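Local coordinates for GTP-binding protein (Thermus thermophilus, PDB 2DBY) that binds guanine nucleotide, here GDP, and probably acts as a ribosome-binding ATPase of the YchF/OLA1 branch of the OBG GTPases, at residues G82-E87 with E132-L137; E168-H173 with R181-S186; L285-A290 with R296-R301; R323-P328 with R340-G345. All coordinates share one frame; numbering follows the deposited sequence.

Interaction 1. Residues G82-E87 with E132-L137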
loop_
_atom_site.group_PDB
_atom_site.type_symbol
_atom_site.label_atom_id
_atom_site.label_comp_id
_atom_site.label_asym_id
_atom_site.label_seq_id
_atom_site.Cartn_x
_atom_site.Cartn_y
_atom_site.Cartn_z
ATOM N N GLY A 82 -2.696 25.833 -5.844
ATOM C CA GLY A 82 -3.433 26.671 -6.771
ATOM C C GLY A 82 -3.860 28.009 -6.169
ATOM O O GLY A 82 -3.644 28.294 -4.988
ATOM N N ALA A 83 -4.468 28.844 -6.998
ATOM C CA ALA A 83 -4.937 30.157 -6.561
ATOM C C ALA A 83 -6.381 30.095 -6.028
ATOM O O ALA A 83 -6.850 31.020 -5.335
ATOM C CB ALA A 83 -4.852 31.156 -7.747
ATOM N N HIS A 84 -7.086 29.024 -6.372
ATOM C CA HIS A 84 -8.491 28.841 -5.961
ATOM C C HIS A 84 -9.380 29.969 -6.487
ATOM O O HIS A 84 -10.383 30.345 -5.862
ATOM C CB HIS A 84 -8.576 28.735 -4.427
ATOM C CG HIS A 84 -7.854 27.537 -3.892
ATOM N ND1 HIS A 84 -8.427 26.283 -3.865
ATOM C CD2 HIS A 84 -6.552 27.363 -3.557
ATOM C CE1 HIS A 84 -7.505 25.388 -3.554
ATOM N NE2 HIS A 84 -6.359 26.016 -3.366
ATOM N N LYS A 85 -9.019 30.495 -7.652
ATOM C CA LYS A 85 -9.815 31.545 -8.262
ATOM C C LYS A 85 -10.526 31.059 -9.511
ATOM O O LYS A 85 -10.885 31.839 -10.377
ATOM C CB LYS A 85 -8.944 32.767 -8.538
ATOM C CG LYS A 85 -8.594 33.484 -7.253
ATOM C CD LYS A 85 -7.684 34.661 -7.483
ATOM C CE LYS A 85 -7.274 35.268 -6.155
ATOM N NZ LYS A 85 -6.260 36.346 -6.370
ATOM N N GLY A 86 -10.726 29.747 -9.586
ATOM C CA GLY A 86 -11.437 29.154 -10.705
ATOM C C GLY A 86 -10.628 28.987 -11.983
ATOM O O GLY A 86 -11.131 28.462 -12.984
ATOM N N GLU A 87 -9.367 29.392 -11.929
ATOM C CA GLU A 87 -8.478 29.311 -13.080
ATOM C C GLU A 87 -8.020 27.871 -13.327
ATOM O O GLU A 87 -7.595 27.527 -14.420
ATOM C CB GLU A 87 -7.283 30.254 -12.882
ATOM C CG GLU A 87 -6.133 29.714 -12.051
ATOM C CD GLU A 87 -6.508 29.410 -10.607
ATOM O OE1 GLU A 87 -5.808 28.579 -9.988
ATOM O OE2 GLU A 87 -7.484 30.004 -10.086
ATOM N N GLU A 132 -1.056 19.050 2.232
ATOM C CA GLU A 132 -2.194 18.756 3.094
ATOM C C GLU A 132 -3.223 19.874 3.001
ATOM O O GLU A 132 -4.420 19.613 2.961
ATOM C CB GLU A 132 -1.706 18.552 4.526
ATOM C CG GLU A 132 -2.774 18.314 5.585
ATOM C CD GLU A 132 -3.607 17.067 5.383
ATOM O OE1 GLU A 132 -3.118 16.078 4.786
ATOM O OE2 GLU A 132 -4.765 17.071 5.863
ATOM N N THR A 133 -2.764 21.117 2.964
ATOM C CA THR A 133 -3.699 22.245 2.851
ATOM C C THR A 133 -4.553 22.146 1.572
ATOM O O THR A 133 -5.772 22.322 1.622
ATOM C CB THR A 133 -2.920 23.560 2.938
ATOM O OG1 THR A 133 -2.543 23.737 4.316
ATOM C CG2 THR A 133 -3.763 24.757 2.471
ATOM N N GLU A 134 -3.938 21.821 0.432
ATOM C CA GLU A 134 -4.712 21.679 -0.800
ATOM C C GLU A 134 -5.717 20.509 -0.704
ATOM O O GLU A 134 -6.851 20.585 -1.203
ATOM C CB GLU A 134 -3.784 21.453 -2.006
ATOM C CG GLU A 134 -2.851 22.650 -2.340
ATOM C CD GLU A 134 -3.579 23.994 -2.401
ATOM O OE1 GLU A 134 -3.409 24.800 -1.455
ATOM O OE2 GLU A 134 -4.315 24.242 -3.383
ATOM N N LEU A 135 -5.315 19.412 -0.066
ATOM C CA LEU A 135 -6.247 18.275 0.053
ATOM C C LEU A 135 -7.429 18.629 0.974
ATOM O O LEU A 135 -8.575 18.225 0.727
ATOM C CB LEU A 135 -5.537 17.037 0.611
ATOM C CG LEU A 135 -4.314 16.543 -0.179
ATOM C CD1 LEU A 135 -3.848 15.212 0.420
ATOM C CD2 LEU A 135 -4.684 16.346 -1.642
ATOM N N LEU A 136 -7.128 19.381 2.026
ATOM C CA LEU A 136 -8.151 19.805 2.974
ATOM C C LEU A 136 -9.151 20.716 2.282
ATOM O O LEU A 136 -10.344 20.551 2.467
ATOM C CB LEU A 136 -7.521 20.554 4.156
ATOM C CG LEU A 136 -6.873 19.722 5.254
ATOM C CD1 LEU A 136 -5.952 20.608 6.074
ATOM C CD2 LEU A 136 -7.960 19.108 6.144
ATOM N N LEU A 137 -8.670 21.666 1.476
ATOM C CA LEU A 137 -9.565 22.586 0.788
ATOM C C LEU A 137 -10.505 21.826 -0.133
ATOM O O LEU A 137 -11.700 22.139 -0.222
ATOM C CB LEU A 137 -8.756 23.627 -0.006
ATOM C CG LEU A 137 -8.050 24.656 0.890
ATOM C CD1 LEU A 137 -7.106 25.516 0.036
ATOM C CD2 LEU A 137 -9.076 25.530 1.570
#
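Two hydrogen bonds converge on one carboxylate oxygen, Glu-134 OE2, and both come from the loop 82-87. The stronger joins His-84 NE2 to Glu-134 OE2 at 2.7 Å; the oxygen is approached on its syn side and lies close to the imidazole plane, although ring and carboxylate planes are turned 53° apart. The N-H is bent from the straight line to its acceptor (149°). The second bond, from the backbone amide Gly-82 N to Glu-134 OE2, is straighter but weak at 3.3 Å. Glu-134 reaches this position through a bend at its second torsion (chi2 -48°), which swings the carboxylate off the helix toward the loop. The contact thus pairs a histidine with a carboxylate between the loop that follows strand 66-75 and the long helix 124-156, in the region predicted to form a coiled coil. Apolar contact comes from Leu-137, one helical turn beyond Glu-134. Its CD1 methyl sits over one face of the imidazole, 3.8 Å from the ring centroid and offset toward the rim, a CH-pi contact. Within the loop, Glu-87 folds back, its OE2 accepting Lys-85 N at 2.9 Å and its OE1 accepting Ala-83 N.

Interaction 2. Residues E168-H173 with R181-S186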
loop_
_atom_site.group_PDB
_atom_site.type_symbol
_atom_site.label_atom_id
_atom_site.label_comp_id
_atom_site.label_asym_id
_atom_site.label_seq_id
_atom_site.Cartn_x
_atom_site.Cartn_y
_atom_site.Cartn_z
ATOM N N GLU A 168 -21.200 15.735 9.400
ATOM C CA GLU A 168 -21.212 16.904 10.310
ATOM C C GLU A 168 -19.951 16.880 11.172
ATOM O O GLU A 168 -19.319 17.915 11.399
ATOM C CB GLU A 168 -22.432 16.853 11.263
ATOM C CG GLU A 168 -23.841 16.935 10.649
ATOM C CD GLU A 168 -24.256 18.341 10.259
ATOM O OE1 GLU A 168 -25.454 18.529 9.919
ATOM O OE2 GLU A 168 -23.397 19.254 10.282
ATOM N N GLY A 169 -19.594 15.688 11.656
ATOM C CA GLY A 169 -18.426 15.556 12.523
ATOM C C GLY A 169 -17.140 15.795 11.767
ATOM O O GLY A 169 -16.260 16.505 12.239
ATOM N N LEU A 170 -17.028 15.198 10.590
ATOM C CA LEU A 170 -15.837 15.380 9.761
ATOM C C LEU A 170 -15.680 16.844 9.401
ATOM O O LEU A 170 -14.576 17.347 9.343
ATOM C CB LEU A 170 -15.953 14.514 8.492
ATOM C CG LEU A 170 -15.719 13.014 8.774
ATOM C CD1 LEU A 170 -16.308 12.156 7.679
ATOM C CD2 LEU A 170 -14.217 12.768 8.929
ATOM N N TYR A 171 -16.789 17.542 9.157
ATOM C CA TYR A 171 -16.667 18.951 8.787
ATOM C C TYR A 171 -16.038 19.778 9.923
ATOM O O TYR A 171 -15.225 20.659 9.673
ATOM C CB TYR A 171 -18.026 19.512 8.394
ATOM C CG TYR A 171 -17.924 20.828 7.650
ATOM C CD1 TYR A 171 -17.339 20.895 6.387
ATOM C CD2 TYR A 171 -18.444 22.001 8.202
ATOM C CE1 TYR A 171 -17.282 22.107 5.684
ATOM C CE2 TYR A 171 -18.386 23.200 7.518
ATOM C CZ TYR A 171 -17.809 23.245 6.264
ATOM O OH TYR A 171 -17.765 24.430 5.576
ATOM N N VAL A 172 -16.411 19.490 11.165
ATOM C CA VAL A 172 -15.822 20.185 12.313
ATOM C C VAL A 172 -14.309 19.931 12.346
ATOM O O VAL A 172 -13.506 20.854 12.549
ATOM C CB VAL A 172 -16.411 19.651 13.640
ATOM C CG1 VAL A 172 -15.593 20.165 14.845
ATOM C CG2 VAL A 172 -17.856 20.097 13.755
ATOM N N HIS A 173 -13.954 18.658 12.174
ATOM C CA HIS A 173 -12.561 18.191 12.205
ATOM C C HIS A 173 -11.711 18.863 11.113
ATOM O O HIS A 173 -10.625 19.398 11.393
ATOM C CB HIS A 173 -12.573 16.663 12.013
ATOM C CG HIS A 173 -11.260 15.988 12.264
ATOM N ND1 HIS A 173 -10.742 15.800 13.529
ATOM C CD2 HIS A 173 -10.412 15.360 11.413
ATOM C CE1 HIS A 173 -9.638 15.073 13.448
ATOM N NE2 HIS A 173 -9.417 14.796 12.171
ATOM N N ARG A 181 -8.356 11.224 8.012
ATOM C CA ARG A 181 -7.769 9.963 8.458
ATOM C C ARG A 181 -7.557 9.869 9.982
ATOM O O ARG A 181 -7.466 8.751 10.510
ATOM C CB ARG A 181 -6.442 9.681 7.717
ATOM C CG ARG A 181 -5.217 10.451 8.278
ATOM C CD ARG A 181 -4.024 10.341 7.279
ATOM N NE ARG A 181 -4.163 11.241 6.122
ATOM C CZ ARG A 181 -3.689 12.484 6.056
ATOM N NH1 ARG A 181 -3.021 13.024 7.067
ATOM N NH2 ARG A 181 -3.891 13.214 4.968
ATOM N N THR A 182 -7.506 11.003 10.678
ATOM C CA THR A 182 -7.335 10.968 12.141
ATOM C C THR A 182 -8.649 11.090 12.898
ATOM O O THR A 182 -8.654 11.135 14.129
ATOM C CB THR A 182 -6.404 12.063 12.672
ATOM O OG1 THR A 182 -6.856 13.359 12.252
ATOM C CG2 THR A 182 -4.953 11.817 12.198
ATOM N N PHE A 183 -9.757 11.175 12.180
ATOM C CA PHE A 183 -11.055 11.255 12.862
ATOM C C PHE A 183 -11.306 9.872 13.470
ATOM O O PHE A 183 -11.034 8.849 12.842
ATOM C CB PHE A 183 -12.159 11.612 11.866
ATOM C CG PHE A 183 -13.436 12.053 12.525
ATOM C CD1 PHE A 183 -13.587 13.374 12.939
ATOM C CD2 PHE A 183 -14.457 11.147 12.760
ATOM C CE1 PHE A 183 -14.747 13.793 13.593
ATOM C CE2 PHE A 183 -15.639 11.547 13.419
ATOM C CZ PHE A 183 -15.777 12.879 13.836
ATOM N N PRO A 184 -11.796 9.810 14.724
ATOM C CA PRO A 184 -12.040 8.495 15.332
ATOM C C PRO A 184 -12.981 7.634 14.517
ATOM O O PRO A 184 -13.989 8.108 13.999
ATOM C CB PRO A 184 -12.669 8.826 16.695
ATOM C CG PRO A 184 -12.198 10.200 17.003
ATOM C CD PRO A 184 -12.177 10.906 15.637
ATOM N N PRO A 185 -12.702 6.334 14.434
ATOM C CA PRO A 185 -13.602 5.492 13.652
ATOM C C PRO A 185 -14.966 5.279 14.322
ATOM O O PRO A 185 -15.103 5.389 15.540
ATOM C CB PRO A 185 -12.822 4.185 13.526
ATOM C CG PRO A 185 -12.109 4.115 14.852
ATOM C CD PRO A 185 -11.588 5.549 14.998
ATOM N N SER A 186 -15.957 4.977 13.495
ATOM C CA SER A 186 -17.312 4.708 13.935
ATOM C C SER A 186 -18.017 4.122 12.730
ATOM O O SER A 186 -17.561 4.297 11.599
ATOM C CB SER A 186 -18.018 5.997 14.382
ATOM O OG SER A 186 -18.521 6.722 13.270
#
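Phe-183 wedges its ring against residues 168-173 of helix 161-175, between Leu-170 and His-173. Its CG stands anti to the backbone N (chi1 -165°), which carries the ring out toward the helix and turns its CD1 edge onto the face of the His-173 imidazole. The pair is T-shaped, with centroids 5.2 Å apart and planes at 87°. His-173 adopts the same kind of first torsion (chi1 -169°), which extends its ring toward the loop alongside Phe-183, the two side chains running past each other in opposite senses. The Phe-183 CB also lies over the imidazole face. Leu-170 brings one branch to the phenyl ring, CD2 reaching Phe-183 CG at 3.7 Å. The far end of the ring rests on the helix backbone at Gly-169, with Phe-183 CE1 3.4 Å from Gly-169 O and CZ close to the Gly-169 CA and C. At the imidazole edge, Thr-182 OG1 lies in the ring plane and shares a hydrogen bond of 2.9 Å with His-173 NE2. Pro-179 O is a second partner of Thr-182 OG1. The contact ties helix 161-175 to the connection leading into helix 187-195, where Ser-186 is the N-cap; Val-189 and Phe-192 of that helix touch Phe-183 and Leu-170, while Tyr-171 packs on helix 124-156.

Interaction 3. Residues L285-A290 with R296-R301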
loop_
_atom_site.group_PDB
_atom_site.type_symbol
_atom_site.label_atom_id
_atom_site.label_comp_id
_atom_site.label_asym_id
_atom_site.label_seq_id
_atom_site.Cartn_x
_atom_site.Cartn_y
_atom_site.Cartn_z
ATOM N N LEU A 285 -2.739 -8.190 2.376
ATOM C CA LEU A 285 -2.136 -9.401 2.935
ATOM C C LEU A 285 -1.768 -10.321 1.785
ATOM O O LEU A 285 -2.310 -10.215 0.676
ATOM C CB LEU A 285 -3.072 -10.089 3.946
ATOM C CG LEU A 285 -4.504 -10.495 3.610
ATOM C CD1 LEU A 285 -4.502 -11.829 2.869
ATOM C CD2 LEU A 285 -5.312 -10.613 4.921
ATOM N N THR A 286 -0.806 -11.202 2.044
ATOM C CA THR A 286 -0.321 -12.146 1.062
ATOM C C THR A 286 -0.825 -13.558 1.342
ATOM O O THR A 286 -0.822 -13.978 2.498
ATOM C CB THR A 286 1.231 -12.248 1.120
ATOM O OG1 THR A 286 1.811 -10.955 0.888
ATOM C CG2 THR A 286 1.751 -13.255 0.096
ATOM N N PHE A 287 -1.289 -14.267 0.309
ATOM C CA PHE A 287 -1.619 -15.690 0.490
ATOM C C PHE A 287 -0.828 -16.392 -0.615
ATOM O O PHE A 287 -0.408 -15.743 -1.597
ATOM C CB PHE A 287 -3.138 -15.988 0.432
ATOM C CG PHE A 287 -3.749 -15.954 -0.943
ATOM C CD1 PHE A 287 -3.611 -17.035 -1.816
ATOM C CD2 PHE A 287 -4.513 -14.859 -1.347
ATOM C CE1 PHE A 287 -4.227 -17.028 -3.073
ATOM C CE2 PHE A 287 -5.127 -14.847 -2.595
ATOM C CZ PHE A 287 -4.986 -15.928 -3.461
ATOM N N PHE A 288 -0.583 -17.695 -0.462
ATOM C CA PHE A 288 0.225 -18.419 -1.433
ATOM C C PHE A 288 -0.466 -19.604 -2.083
ATOM O O PHE A 288 -1.423 -20.136 -1.543
ATOM C CB PHE A 288 1.478 -19.035 -0.749
ATOM C CG PHE A 288 2.332 -18.046 -0.004
ATOM C CD1 PHE A 288 2.154 -17.834 1.356
ATOM C CD2 PHE A 288 3.324 -17.334 -0.673
ATOM C CE1 PHE A 288 2.963 -16.911 2.055
ATOM C CE2 PHE A 288 4.135 -16.412 0.004
ATOM C CZ PHE A 288 3.951 -16.203 1.377
ATOM N N THR A 289 0.026 -19.980 -3.255
ATOM C CA THR A 289 -0.396 -21.237 -3.876
ATOM C C THR A 289 0.967 -21.936 -3.954
ATOM O O THR A 289 1.977 -21.319 -4.327
ATOM C CB THR A 289 -1.079 -21.073 -5.252
ATOM O OG1 THR A 289 -0.288 -20.278 -6.138
ATOM C CG2 THR A 289 -2.441 -20.464 -5.052
ATOM N N ALA A 290 1.020 -23.208 -3.586
ATOM C CA ALA A 290 2.308 -23.886 -3.564
ATOM C C ALA A 290 2.204 -25.359 -3.922
ATOM O O ALA A 290 1.303 -26.058 -3.466
ATOM C CB ALA A 290 2.940 -23.736 -2.186
ATOM N N ARG A 296 3.684 -19.353 -5.533
ATOM C CA ARG A 296 3.394 -17.965 -5.886
ATOM C C ARG A 296 2.686 -17.234 -4.777
ATOM O O ARG A 296 1.872 -17.803 -4.041
ATOM C CB ARG A 296 2.538 -17.910 -7.162
ATOM C CG ARG A 296 2.079 -16.500 -7.551
ATOM C CD ARG A 296 1.504 -16.505 -8.962
ATOM N NE ARG A 296 0.984 -15.193 -9.326
ATOM C CZ ARG A 296 0.567 -14.862 -10.544
ATOM N NH1 ARG A 296 0.611 -15.751 -11.529
ATOM N NH2 ARG A 296 0.103 -13.638 -10.770
ATOM N N ALA A 297 3.001 -15.942 -4.671
ATOM C CA ALA A 297 2.426 -15.070 -3.661
ATOM C C ALA A 297 1.341 -14.271 -4.360
ATOM O O ALA A 297 1.566 -13.788 -5.474
ATOM C CB ALA A 297 3.489 -14.119 -3.129
ATOM N N TRP A 298 0.191 -14.165 -3.710
ATOM C CA TRP A 298 -0.963 -13.424 -4.218
ATOM C C TRP A 298 -1.343 -12.376 -3.192
ATOM O O TRP A 298 -1.127 -12.556 -1.997
ATOM C CB TRP A 298 -2.150 -14.366 -4.443
ATOM C CG TRP A 298 -1.844 -15.506 -5.338
ATOM C CD1 TRP A 298 -1.297 -16.716 -4.983
ATOM C CD2 TRP A 298 -2.097 -15.578 -6.740
ATOM N NE1 TRP A 298 -1.205 -17.535 -6.085
ATOM C CE2 TRP A 298 -1.691 -16.862 -7.176
ATOM C CE3 TRP A 298 -2.635 -14.684 -7.676
ATOM C CZ2 TRP A 298 -1.807 -17.272 -8.515
ATOM C CZ3 TRP A 298 -2.750 -15.102 -9.017
ATOM C CH2 TRP A 298 -2.337 -16.381 -9.411
ATOM N N THR A 299 -1.938 -11.283 -3.660
ATOM C CA THR A 299 -2.316 -10.175 -2.777
ATOM C C THR A 299 -3.810 -9.855 -2.826
ATOM O O THR A 299 -4.393 -9.778 -3.901
ATOM C CB THR A 299 -1.570 -8.884 -3.203
ATOM O OG1 THR A 299 -0.163 -9.093 -3.080
ATOM C CG2 THR A 299 -1.983 -7.689 -2.337
ATOM N N VAL A 300 -4.410 -9.717 -1.650
ATOM C CA VAL A 300 -5.809 -9.331 -1.511
ATOM C C VAL A 300 -5.927 -8.377 -0.337
ATOM O O VAL A 300 -5.067 -8.342 0.548
ATOM C CB VAL A 300 -6.755 -10.531 -1.235
ATOM C CG1 VAL A 300 -6.784 -11.444 -2.439
ATOM C CG2 VAL A 300 -6.343 -11.260 0.002
ATOM N N ARG A 301 -6.999 -7.594 -0.320
ATOM C CA ARG A 301 -7.229 -6.667 0.778
ATOM C C ARG A 301 -7.649 -7.438 2.029
ATOM O O ARG A 301 -8.330 -8.463 1.948
ATOM C CB ARG A 301 -8.332 -5.676 0.369
ATOM C CG ARG A 301 -7.989 -4.879 -0.874
ATOM C CD ARG A 301 -9.214 -4.187 -1.456
ATOM N NE ARG A 301 -8.836 -3.189 -2.451
ATOM C CZ ARG A 301 -9.700 -2.426 -3.116
ATOM N NH1 ARG A 301 -11.004 -2.549 -2.899
ATOM N NH2 ARG A 301 -9.259 -1.528 -3.988
#
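Phe-287 and Trp-298 face each other as a hydrogen-bonded antiparallel pair, and their side chains make the main packing of this hairpin. The Trp-298 CB methylene sits over one face of the phenyl ring, 3.5 Å from its centroid. The phenyl ring and the five-membered indole ring are nearly parallel (14°) but slid apart, so they barely overlap. Beside them, Val-300 CG1 touches the phenyl edge at Phe-287 CE2 (3.8 Å), and Leu-285 CD1 presses closely on Val-300 CG2 (3.5 Å). The indole edge is fixed by Trp-298 NE1, which donates to Thr-289 OG1 at 2.9 Å, almost straight (176°) and in the ring plane. Thr-289 places that hydroxyl with a first torsion of 52°, between its own backbone N and carbonyl carbon. Arg-296, its chain extended, lays its guanidinium flat over the indole. On the other side of the sheet Phe-288 CE2 meets Ala-297 CB. Three pairs of backbone hydrogen bonds set the register, including Trp-298 N to Phe-287 O at 2.7 Å. Farther out, Ala-309 and Ile-313 of helix 306-313 cover Phe-287, helix 48-57 packs on Phe-288, and strand 66-75 continues the sheet beside Ala-297. With its N-H engaged by Thr-289 and its CB against Phe-287, the indole is held in rotation as well as position.

Interaction 4. Residues R323-P328 with R340-G345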
loop_
_atom_site.group_PDB
_atom_site.type_symbol
_atom_site.label_atom_id
_atom_site.label_comp_id
_atom_site.label_asym_id
_atom_site.label_seq_id
_atom_site.Cartn_x
_atom_site.Cartn_y
_atom_site.Cartn_z
ATOM N N ARG A 323 -15.317 -24.902 -1.909
ATOM C CA ARG A 323 -14.516 -24.887 -0.684
ATOM C C ARG A 323 -13.031 -24.895 -1.056
ATOM O O ARG A 323 -12.678 -25.084 -2.225
ATOM C CB ARG A 323 -14.835 -26.108 0.174
ATOM C CG ARG A 323 -14.554 -27.422 -0.524
ATOM C CD ARG A 323 -14.823 -28.607 0.390
ATOM N NE ARG A 323 -14.410 -29.868 -0.221
ATOM C CZ ARG A 323 -14.323 -31.023 0.433
ATOM N NH1 ARG A 323 -14.622 -31.079 1.724
ATOM N NH2 ARG A 323 -13.930 -32.120 -0.204
ATOM N N ALA A 324 -12.164 -24.684 -0.071
ATOM C CA ALA A 324 -10.725 -24.691 -0.334
ATOM C C ALA A 324 -9.899 -25.222 0.831
ATOM O O ALA A 324 -10.254 -25.043 1.988
ATOM C CB ALA A 324 -10.247 -23.274 -0.704
ATOM N N GLU A 325 -8.793 -25.890 0.511
ATOM C CA GLU A 325 -7.903 -26.406 1.532
ATOM C C GLU A 325 -7.066 -25.183 1.920
ATOM O O GLU A 325 -6.603 -24.438 1.053
ATOM C CB GLU A 325 -6.998 -27.488 0.946
ATOM C CG GLU A 325 -7.726 -28.675 0.307
ATOM C CD GLU A 325 -6.826 -29.462 -0.638
ATOM O OE1 GLU A 325 -5.708 -29.848 -0.231
ATOM O OE2 GLU A 325 -7.233 -29.696 -1.795
ATOM N N VAL A 326 -6.872 -24.986 3.217
ATOM C CA VAL A 326 -6.116 -23.854 3.726
ATOM C C VAL A 326 -5.207 -24.293 4.857
ATOM O O VAL A 326 -5.610 -25.070 5.723
ATOM C CB VAL A 326 -7.055 -22.774 4.305
ATOM C CG1 VAL A 326 -6.242 -21.569 4.795
ATOM C CG2 VAL A 326 -8.082 -22.371 3.266
ATOM N N ILE A 327 -3.983 -23.780 4.854
ATOM C CA ILE A 327 -3.030 -24.098 5.904
ATOM C C ILE A 327 -1.974 -23.004 5.931
ATOM O O ILE A 327 -1.554 -22.524 4.882
ATOM C CB ILE A 327 -2.353 -25.489 5.649
ATOM C CG1 ILE A 327 -1.302 -25.779 6.732
ATOM C CG2 ILE A 327 -1.713 -25.514 4.246
ATOM C CD1 ILE A 327 -0.587 -27.124 6.567
ATOM N N PRO A 328 -1.580 -22.554 7.131
ATOM C CA PRO A 328 -0.560 -21.514 7.313
ATOM C C PRO A 328 0.716 -22.016 6.650
ATOM O O PRO A 328 1.071 -23.188 6.783
ATOM C CB PRO A 328 -0.408 -21.444 8.814
ATOM C CG PRO A 328 -1.772 -21.804 9.312
ATOM C CD PRO A 328 -2.207 -22.917 8.412
ATOM N N ARG A 340 1.617 -34.852 3.595
ATOM C CA ARG A 340 2.066 -34.936 4.975
ATOM C C ARG A 340 1.282 -34.047 5.927
ATOM O O ARG A 340 0.994 -34.447 7.046
ATOM C CB ARG A 340 3.562 -34.622 5.058
ATOM C CG ARG A 340 4.419 -35.714 4.454
ATOM C CD ARG A 340 5.536 -36.098 5.401
ATOM N NE ARG A 340 6.760 -35.363 5.119
ATOM C CZ ARG A 340 7.809 -35.316 5.937
ATOM N NH1 ARG A 340 7.783 -35.960 7.098
ATOM N NH2 ARG A 340 8.890 -34.630 5.588
ATOM N N ALA A 341 0.918 -32.842 5.483
ATOM C CA ALA A 341 0.150 -31.921 6.324
ATOM C C ALA A 341 -1.261 -32.453 6.572
ATOM O O ALA A 341 -1.837 -32.233 7.643
ATOM C CB ALA A 341 0.070 -30.537 5.660
ATOM N N LYS A 342 -1.825 -33.110 5.563
ATOM C CA LYS A 342 -3.157 -33.696 5.690
ATOM C C LYS A 342 -3.101 -34.786 6.768
ATOM O O LYS A 342 -3.917 -34.809 7.700
ATOM C CB LYS A 342 -3.593 -34.310 4.356
ATOM C CG LYS A 342 -3.901 -33.314 3.236
ATOM C CD LYS A 342 -4.019 -34.034 1.884
ATOM C CE LYS A 342 -4.285 -33.079 0.730
ATOM N NZ LYS A 342 -5.687 -32.569 0.751
ATOM N N GLU A 343 -2.115 -35.673 6.645
ATOM C CA GLU A 343 -1.944 -36.774 7.595
ATOM C C GLU A 343 -1.814 -36.234 9.008
ATOM O O GLU A 343 -2.295 -36.847 9.957
ATOM C CB GLU A 343 -0.702 -37.610 7.237
ATOM C CG GLU A 343 -0.301 -38.654 8.284
ATOM C CD GLU A 343 0.703 -38.126 9.310
ATOM O OE1 GLU A 343 1.105 -38.905 10.199
ATOM O OE2 GLU A 343 1.091 -36.940 9.227
ATOM N N ARG A 344 -1.165 -35.083 9.137
ATOM C CA ARG A 344 -0.979 -34.442 10.435
ATOM C C ARG A 344 -2.271 -33.737 10.854
ATOM O O ARG A 344 -2.400 -33.276 11.986
ATOM C CB ARG A 344 0.154 -33.419 10.361
ATOM C CG ARG A 344 1.569 -33.995 10.367
ATOM C CD ARG A 344 2.094 -34.120 11.787
ATOM N NE ARG A 344 3.524 -33.847 11.845
ATOM C CZ ARG A 344 4.115 -33.203 12.846
ATOM N NH1 ARG A 344 3.394 -32.773 13.873
ATOM N NH2 ARG A 344 5.421 -32.960 12.810
ATOM N N GLY A 345 -3.232 -33.652 9.941
ATOM C CA GLY A 345 -4.474 -32.982 10.274
ATOM C C GLY A 345 -4.307 -31.470 10.393
ATOM O O GLY A 345 -4.973 -30.817 11.210
#
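The Glu-325 carboxylate is approached over its plane: Lys-342 NZ stands well above it, 65° out, and donates to OE1 at 2.9 Å, forming a salt bridge. The second oxygen, Glu-325 OE2, is farther from the ammonium, 4.1 Å from Lys-342 NZ, so the charge pairing is one-sided. Lys-342 runs out from the helix and turns at its last torsion (chi4 -74°) to bring NZ over the carboxylate. The two chains cross at a slant. Leu-349, Tyr-363 and Leu-365 touch the Glu-325 side chain, and this apolar surrounding would probably strengthen its attraction for the lysine.

Two residues further along the strand, the contact is apolar. Ile-327 carries CG1 anti to its backbone N (chi1 177°) and continues straight, which brings the terminal methyl CD1 to Ala-341 CB at 3.6 Å. Leu-332 of helix 329-335 touches both residues. Past the helix, Gly-345 has positive phi in a Schellman motif, its N bonding back to Lys-342 O at 2.6 Å. The whole is helix-on-sheet packing: strand 323-328 is the central strand of a three-stranded antiparallel sheet in the C-terminal domain, a region assigned to the ubiquitin-like clan and consistent with the TGS domain of YchF proteins.

How the interactions relate
The four contacts fall into two groups. Interactions 1 and 2 touch directly: Glu-132 OE1, on the helix of interaction 1, makes a salt bridge of 3.0 Å with Arg-181 NH2 of interaction 2, joining helix 124-156 to the loop after helix 161-175. Both lie in the OBG-type G region. Interactions 3 and 4 lie in the C-terminal region, with centres about 17 Å apart and nearest atoms about 7 Å apart; backbone bonds to strand 360-365 reach both Phe-288 and strand 323-328. The groups are well separated, interactions 1 and 4 having centres about 55 Å apart. All four lie away from the annotated GDP-binding residues, such as Lys-14 and Asn-209.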